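Local structure of triosephosphate isomerase (5UPR) at residues A[139-142]-A[143-146]; A[225-228]-A[229-232]; A[212-215]-A[216-220]. The protein probably catalyses the interconversion of D-glyceraldehyde 3-phosphate and dihydroxyacetone phosphate in glycolysis and gluconeogenesis, acting as a homodimer. All coordinates share one frame; numbering follows the deposited sequence. Where two conformers were deposited one is given.

Contact 1: residues A[139-142]-A[143-146]; sequences GETL and EERE
Glu140 and Arg145 meet through a salt bridge over the first turn of helix 142-146, where the chain leaves strand 133-138 of the TIM barrel. Arg145 NE lies 2.8 Å from Glu140 OE2, with a weak second bond from NH2 (3.2 Å) to the same oxygen, and the carboxylate and guanidinium planes stand 70° apart. The other oxygen, OE1, bonds Tyr178 OH, while OE2 also accepts from Trp182 NE1.

Leu142 opens the helix with CG anti to its backbone N (chi1 178°), which lays CG and CD1 against the carboxylate of Glu146, CD1 3.6 Å from OE2. Its carbonyl O takes Glu146 N at 3.0 Å, and its side chain also packs on Trp182.

Glu144, its chain extended beyond CG, reaches back to Thr141 and the two form a capping box: Thr141 N donates to Glu144 OE1 (2.9 Å) from above the carboxylate plane, and Glu144 N to Thr141 OG1 (3.0 Å). A water links OE1 to Gly139 O.

With Arg145, Tyr178 and Trp182 all as partners of the buried Glu140, several groups grip its two oxygens, which probably keeps the carboxylate ionised and limits its rotation.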
loop_
_atom_site.group_PDB
_atom_site.type_symbol
_atom_site.label_atom_id
_atom_site.label_comp_id
_atom_site.label_asym_id
_atom_site.label_seq_id
_atom_site.Cartn_x
_atom_site.Cartn_y
_atom_site.Cartn_z
ATOM N N GLY A 139 20.320 6.358 -0.954
ATOM C CA GLY A 139 21.429 5.420 -1.043
ATOM C C GLY A 139 21.864 5.165 -2.469
ATOM O O GLY A 139 21.057 5.249 -3.348
ATOM N N GLU A 140 23.148 4.870 -2.655
ATOM C CA GLU A 140 23.730 4.646 -3.950
ATOM C C GLU A 140 23.881 3.143 -4.263
ATOM O O GLU A 140 23.887 2.300 -3.353
ATOM C CB GLU A 140 25.112 5.346 -4.026
ATOM C CG GLU A 140 26.352 4.582 -3.513
ATOM C CD GLU A 140 26.372 4.388 -1.992
ATOM O OE1 GLU A 140 25.469 4.858 -1.270
ATOM O OE2 GLU A 140 27.349 3.738 -1.531
ATOM N N THR A 141 24.046 2.845 -5.559
ATOM C CA THR A 141 24.235 1.498 -6.027
ATOM C C THR A 141 25.714 1.128 -5.902
ATOM O O THR A 141 26.595 1.983 -5.696
ATOM C CB THR A 141 23.846 1.370 -7.520
ATOM O OG1 THR A 141 24.733 2.193 -8.311
ATOM C CG2 THR A 141 22.354 1.783 -7.813
ATOM N N LEU A 142 25.988 -0.175 -6.047
ATOM C CA LEU A 142 27.379 -0.639 -6.015
ATOM C C LEU A 142 28.192 0.051 -7.121
ATOM O O LEU A 142 29.315 0.465 -6.879
ATOM C CB LEU A 142 27.441 -2.146 -6.201
ATOM C CG LEU A 142 28.838 -2.774 -6.241
ATOM C CD1 LEU A 142 29.508 -2.601 -4.872
ATOM C CD2 LEU A 142 28.685 -4.226 -6.712
ATOM N N GLU A 143 27.643 0.124 -8.316
ATOM C CA GLU A 143 28.336 0.774 -9.445
ATOM C C GLU A 143 28.632 2.232 -9.155
ATOM O O GLU A 143 29.726 2.713 -9.470
ATOM C CB GLU A 143 27.528 0.662 -10.739
ATOM C CG GLU A 143 28.299 1.158 -11.952
ATOM C CD GLU A 143 28.240 2.685 -12.234
ATOM O OE1 GLU A 143 29.370 3.181 -12.426
ATOM O OE2 GLU A 143 27.151 3.363 -12.268
ATOM N N GLU A 144 27.654 2.948 -8.601
ATOM C CA GLU A 144 27.825 4.368 -8.225
ATOM C C GLU A 144 28.927 4.519 -7.177
ATOM O O GLU A 144 29.768 5.402 -7.297
ATOM C CB GLU A 144 26.505 4.985 -7.740
ATOM C CG GLU A 144 25.539 5.227 -8.876
ATOM C CD GLU A 144 24.105 5.383 -8.459
ATOM O OE1 GLU A 144 23.757 5.192 -7.253
ATOM O OE2 GLU A 144 23.240 5.668 -9.296
ATOM N N ARG A 145 28.951 3.627 -6.202
ATOM C CA ARG A 145 29.983 3.661 -5.164
ATOM C C ARG A 145 31.385 3.471 -5.760
ATOM O O ARG A 145 32.278 4.280 -5.503
ATOM C CB ARG A 145 29.705 2.619 -4.074
ATOM C CG ARG A 145 30.837 2.475 -2.999
ATOM C CD ARG A 145 31.213 3.717 -2.199
ATOM N NE ARG A 145 30.153 4.104 -1.253
ATOM C CZ ARG A 145 30.294 5.040 -0.354
ATOM N NH1 ARG A 145 31.412 5.711 -0.222
ATOM N NH2 ARG A 145 29.286 5.314 0.440
ATOM N N GLU A 146 31.546 2.431 -6.561
ATOM C CA GLU A 146 32.855 2.035 -7.111
ATOM C C GLU A 146 33.365 3.012 -8.167
ATOM O O GLU A 146 34.547 3.100 -8.378
ATOM C CB GLU A 146 32.822 0.603 -7.692
ATOM C CG GLU A 146 32.551 -0.483 -6.652
ATOM C CD GLU A 146 32.507 -1.929 -7.185
ATOM O OE1 GLU A 146 32.180 -2.184 -8.378
ATOM O OE2 GLU A 146 32.780 -2.852 -6.367
HETATM O O HOH W 1 21.106 5.348 -6.374
#

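Contact 2: residues A[225-228]-A[229-232]; sequences SVKG and SNAK. With SO4 (sulfate ion), chain E.
Asn230 reaches back from helix 228-234 to Lys227 and Ser225 in the loop that follows strand 220-222 of the TIM barrel, the loop that helps form the phosphate site in this family. The side chain sets out from CB in a cramped rotamer, with CG lying between the backbone N and the carbonyl carbon (chi1 65°), which folds the amide back over the loop residues before the helix. CG thereby comes within 3.5 Å of Lys227 N.

At the tip the two amide atoms take different partners. OD1 accepts from Lys227 N at 2.9 Å in a nearly straight bond (173° at the hydrogen), although the donor comes from above the carbonyl plane. ND2 extends further back along the loop and donates to Ser225 O at 3.0 Å, in the plane of that carbonyl; Ser225 O also accepts from Thr189 OG1. The Lys227 side chain crosses that of Asn230 at about a right angle, its CB and CE each 3.8 Å from ND2.

The two bonds fix the amide's rotation and tie together the backbone on both sides of Val226, whose CG1 faces Ala231 CB at 4.4 Å and whose side chain packs on Phe243 and Ile257. Lys227 O accepts from Asn230 N, which comes from well above the carbonyl plane, and weakly from Ala231 N.

Ser225 OG bonds Ala183 O, holding the start of the loop to a neighbouring one. The backbone N of Ser225 faces the sulfate, which probably comes from the crystallisation liquor and occupies a place consistent with the substrate phosphate site. Gly185 N and Gly247 N grip the same ion, and Ser225 N donates to its O4 atom at 3.1 Å.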
loop_
_atom_site.group_PDB
_atom_site.type_symbol
_atom_site.label_atom_id
_atom_site.label_comp_id
_atom_site.label_asym_id
_atom_site.label_seq_id
_atom_site.Cartn_x
_atom_site.Cartn_y
_atom_site.Cartn_z
ATOM N N SER A 225 22.057 -4.461 6.280
ATOM C CA SER A 225 22.689 -5.541 6.962
ATOM C C SER A 225 23.145 -5.164 8.388
ATOM O O SER A 225 24.242 -5.563 8.838
ATOM C CB SER A 225 23.852 -6.117 6.128
ATOM O OG SER A 225 23.356 -6.700 4.929
ATOM N N VAL A 226 22.286 -4.461 9.114
ATOM C CA VAL A 226 22.580 -4.111 10.505
ATOM C C VAL A 226 22.231 -5.306 11.370
ATOM O O VAL A 226 21.191 -5.957 11.169
ATOM C CB VAL A 226 21.757 -2.878 10.992
ATOM C CG1 VAL A 226 22.027 -2.570 12.457
ATOM C CG2 VAL A 226 22.098 -1.658 10.151
ATOM N N LYS A 227 23.144 -5.620 12.308
ATOM C CA LYS A 227 22.948 -6.706 13.268
ATOM C C LYS A 227 23.382 -6.249 14.656
ATOM O O LYS A 227 24.196 -5.318 14.791
ATOM C CB LYS A 227 23.787 -7.935 12.847
ATOM C CG LYS A 227 23.453 -8.489 11.465
ATOM C CD LYS A 227 24.165 -9.802 11.100
ATOM C CE LYS A 227 25.648 -9.597 10.777
ATOM N NZ LYS A 227 26.338 -10.879 10.385
ATOM N N GLY A 228 22.888 -6.943 15.676
ATOM C CA GLY A 228 23.352 -6.706 17.066
ATOM C C GLY A 228 24.873 -6.740 17.169
ATOM O O GLY A 228 25.455 -5.930 17.829
ATOM N N SER A 229 25.501 -7.645 16.431
ATOM C CA SER A 229 26.937 -7.895 16.492
ATOM C C SER A 229 27.796 -6.842 15.746
ATOM O O SER A 229 28.999 -6.775 15.985
ATOM C CB SER A 229 27.214 -9.308 15.940
ATOM O OG SER A 229 26.918 -9.358 14.541
ATOM N N ASN A 230 27.205 -6.031 14.862
ATOM C CA ASN A 230 27.944 -4.935 14.181
ATOM C C ASN A 230 27.536 -3.481 14.568
ATOM O O ASN A 230 28.201 -2.504 14.154
ATOM C CB ASN A 230 27.982 -5.124 12.646
ATOM C CG ASN A 230 26.614 -5.038 11.981
ATOM O OD1 ASN A 230 25.753 -4.258 12.395
ATOM N ND2 ASN A 230 26.399 -5.883 10.930
ATOM N N ALA A 231 26.443 -3.319 15.322
ATOM C CA ALA A 231 25.859 -1.995 15.573
ATOM C C ALA A 231 26.676 -1.102 16.468
ATOM O O ALA A 231 26.796 0.100 16.214
ATOM C CB ALA A 231 24.433 -2.156 16.160
ATOM N N LYS A 232 27.275 -1.673 17.520
ATOM C CA LYS A 232 28.073 -0.820 18.426
ATOM C C LYS A 232 29.232 -0.151 17.714
ATOM O O LYS A 232 29.450 0.994 17.903
ATOM C CB LYS A 232 28.589 -1.596 19.626
ATOM C CG LYS A 232 27.516 -1.900 20.637
ATOM C CD LYS A 232 28.131 -2.610 21.852
ATOM C CE LYS A 232 27.387 -2.305 23.154
ATOM N NZ LYS A 232 26.916 -0.871 23.282
HETATM S S SO4 E . 18.869 -6.094 6.077
HETATM O O1 SO4 E . 17.630 -6.812 5.877
HETATM O O2 SO4 E . 19.688 -6.591 7.187
HETATM O O3 SO4 E . 18.411 -4.748 6.468
HETATM O O4 SO4 E . 19.696 -5.826 4.882
HETATM O O HOH W 2 27.773 -4.642 18.398
#

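Contact 3: residues A[212-215]-A[216-220]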
loop_
_atom_site.group_PDB
_atom_site.type_symbol
_atom_site.label_atom_id
_atom_site.label_comp_id
_atom_site.label_asym_id
_atom_site.label_seq_id
_atom_site.Cartn_x
_atom_site.Cartn_y
_atom_site.Cartn_z
ATOM N N PRO A 212 22.468 25.278 8.483
ATOM C CA PRO A 212 23.206 24.669 9.630
ATOM C C PRO A 212 22.310 24.144 10.778
ATOM O O PRO A 212 22.630 23.086 11.365
ATOM C CB PRO A 212 24.115 25.823 10.117
ATOM C CG PRO A 212 24.269 26.724 8.913
ATOM C CD PRO A 212 22.993 26.639 8.125
ATOM N N LYS A 213 21.208 24.810 11.079
ATOM C CA LYS A 213 20.337 24.318 12.149
ATOM C C LYS A 213 19.713 22.950 11.795
ATOM O O LYS A 213 19.668 22.054 12.636
ATOM C CB LYS A 213 19.206 25.309 12.370
ATOM C CG LYS A 213 18.103 24.897 13.360
ATOM C CD LYS A 213 17.047 26.014 13.345
ATOM C CE LYS A 213 15.605 25.567 13.410
ATOM N NZ LYS A 213 15.122 25.445 14.788
ATOM N N VAL A 214 19.226 22.812 10.556
ATOM C CA VAL A 214 18.647 21.577 10.102
ATOM C C VAL A 214 19.729 20.493 10.112
ATOM O O VAL A 214 19.460 19.346 10.519
ATOM C CB VAL A 214 17.976 21.715 8.746
ATOM C CG1 VAL A 214 17.627 20.343 8.144
ATOM C CG2 VAL A 214 16.675 22.539 8.918
ATOM N N ALA A 215 20.950 20.863 9.697
ATOM C CA ALA A 215 22.056 19.908 9.696
ATOM C C ALA A 215 22.341 19.338 11.081
ATOM O O ALA A 215 22.541 18.155 11.226
ATOM C CB ALA A 215 23.299 20.522 9.100
ATOM N N GLU A 216 22.357 20.194 12.092
ATOM C CA GLU A 216 22.656 19.769 13.460
ATOM C C GLU A 216 21.543 18.959 14.102
ATOM O O GLU A 216 21.831 18.099 14.929
ATOM C CB GLU A 216 23.009 20.956 14.349
ATOM C CG GLU A 216 24.356 21.579 13.999
ATOM C CD GLU A 216 25.522 20.585 13.904
ATOM O OE1 GLU A 216 26.186 20.316 14.933
ATOM O OE2 GLU A 216 25.809 20.109 12.790
ATOM N N ALA A 217 20.283 19.230 13.755
ATOM C CA ALA A 217 19.166 18.576 14.400
ATOM C C ALA A 217 18.730 17.264 13.723
ATOM O O ALA A 217 18.137 16.403 14.381
ATOM C CB ALA A 217 18.000 19.516 14.496
ATOM N N THR A 218 19.013 17.080 12.427
ATOM C CA THR A 218 18.411 15.980 11.710
ATOM C C THR A 218 19.136 14.665 12.065
ATOM O O THR A 218 20.355 14.556 11.884
ATOM C CB THR A 218 18.424 16.235 10.189
ATOM O OG1 THR A 218 17.779 17.475 9.869
ATOM C CG2 THR A 218 17.789 15.097 9.430
ATOM N N ARG A 219 18.407 13.664 12.575
ATOM C CA ARG A 219 19.022 12.342 12.717
ATOM C C ARG A 219 19.332 11.713 11.326
ATOM O O ARG A 219 18.487 11.728 10.415
ATOM C CB ARG A 219 18.139 11.386 13.510
ATOM C CG ARG A 219 18.235 11.519 14.987
ATOM C CD ARG A 219 17.464 12.731 15.581
ATOM N NE ARG A 219 16.032 12.686 15.333
ATOM C CZ ARG A 219 15.139 11.979 16.053
ATOM N NH1 ARG A 219 15.509 11.223 17.077
ATOM N NH2 ARG A 219 13.868 12.019 15.733
ATOM N N VAL A 220 20.534 11.216 11.162
ATOM C CA VAL A 220 20.944 10.430 9.974
ATOM C C VAL A 220 21.268 9.023 10.468
ATOM O O VAL A 220 22.283 8.813 11.201
ATOM C CB VAL A 220 22.115 11.025 9.228
ATOM C CG1 VAL A 220 22.337 10.299 7.906
ATOM C CG2 VAL A 220 21.876 12.486 8.947
#
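Thr218 closes the last turn of helix 212-217 by giving two bonds to one carbonyl, Val214 O. Its hydroxyl OG1 donates at 2.6 Å, and its backbone N donates at 3.0 Å; the two donors approach from opposite faces of the carbonyl plane. With OG1 set beside its own backbone N (chi1 -56°), the hydroxyl is directed back at the helix. The side chains of Val214 and Thr218 run side by side, and Val214 CG1 touches OG1 at 3.4 Å.

Earlier in the turn, Glu216 N bonds Pro212 O and Ala217 N bonds Lys213 O, both in the regular helical pattern. Thr218 is the first residue to leave helical backbone angles, and from it the chain runs directly into strand 220-222 of the TIM barrel.

Around this turn, Arg203 of helix 192-209 donates through NH1 to both Ala215 O and Thr218 O, bridging the helix and the segment after it. Val214 packs on Trp171, Thr218 on Leu206 and Ala215 on Ala207. Beyond them, Arg219 makes a salt bridge with Asp43, and Val220 N bonds Asp241 OD2.

Overall arrangement
The three contacts lie apart, with centres 21 Å (1 and 2) or 24 Å (1 and 3, 2 and 3) from one another. Their nearest atoms are about 12 Å (1 and 2), 10 Å (1 and 3) and 11 Å (2 and 3) apart, and none touches another. Contacts 3 and 2 flank the same strand, 220-222: residues 212-220 lead into it and residues 225-232 follow it, so they belong to opposite ends of the barrel. Contacts 1 and 2 both follow strands at the C-terminal end, and the loop after strand 174-178 reaches both. Contact 2 alone among the three touches the sulfate, at a place consistent with the substrate phosphate site.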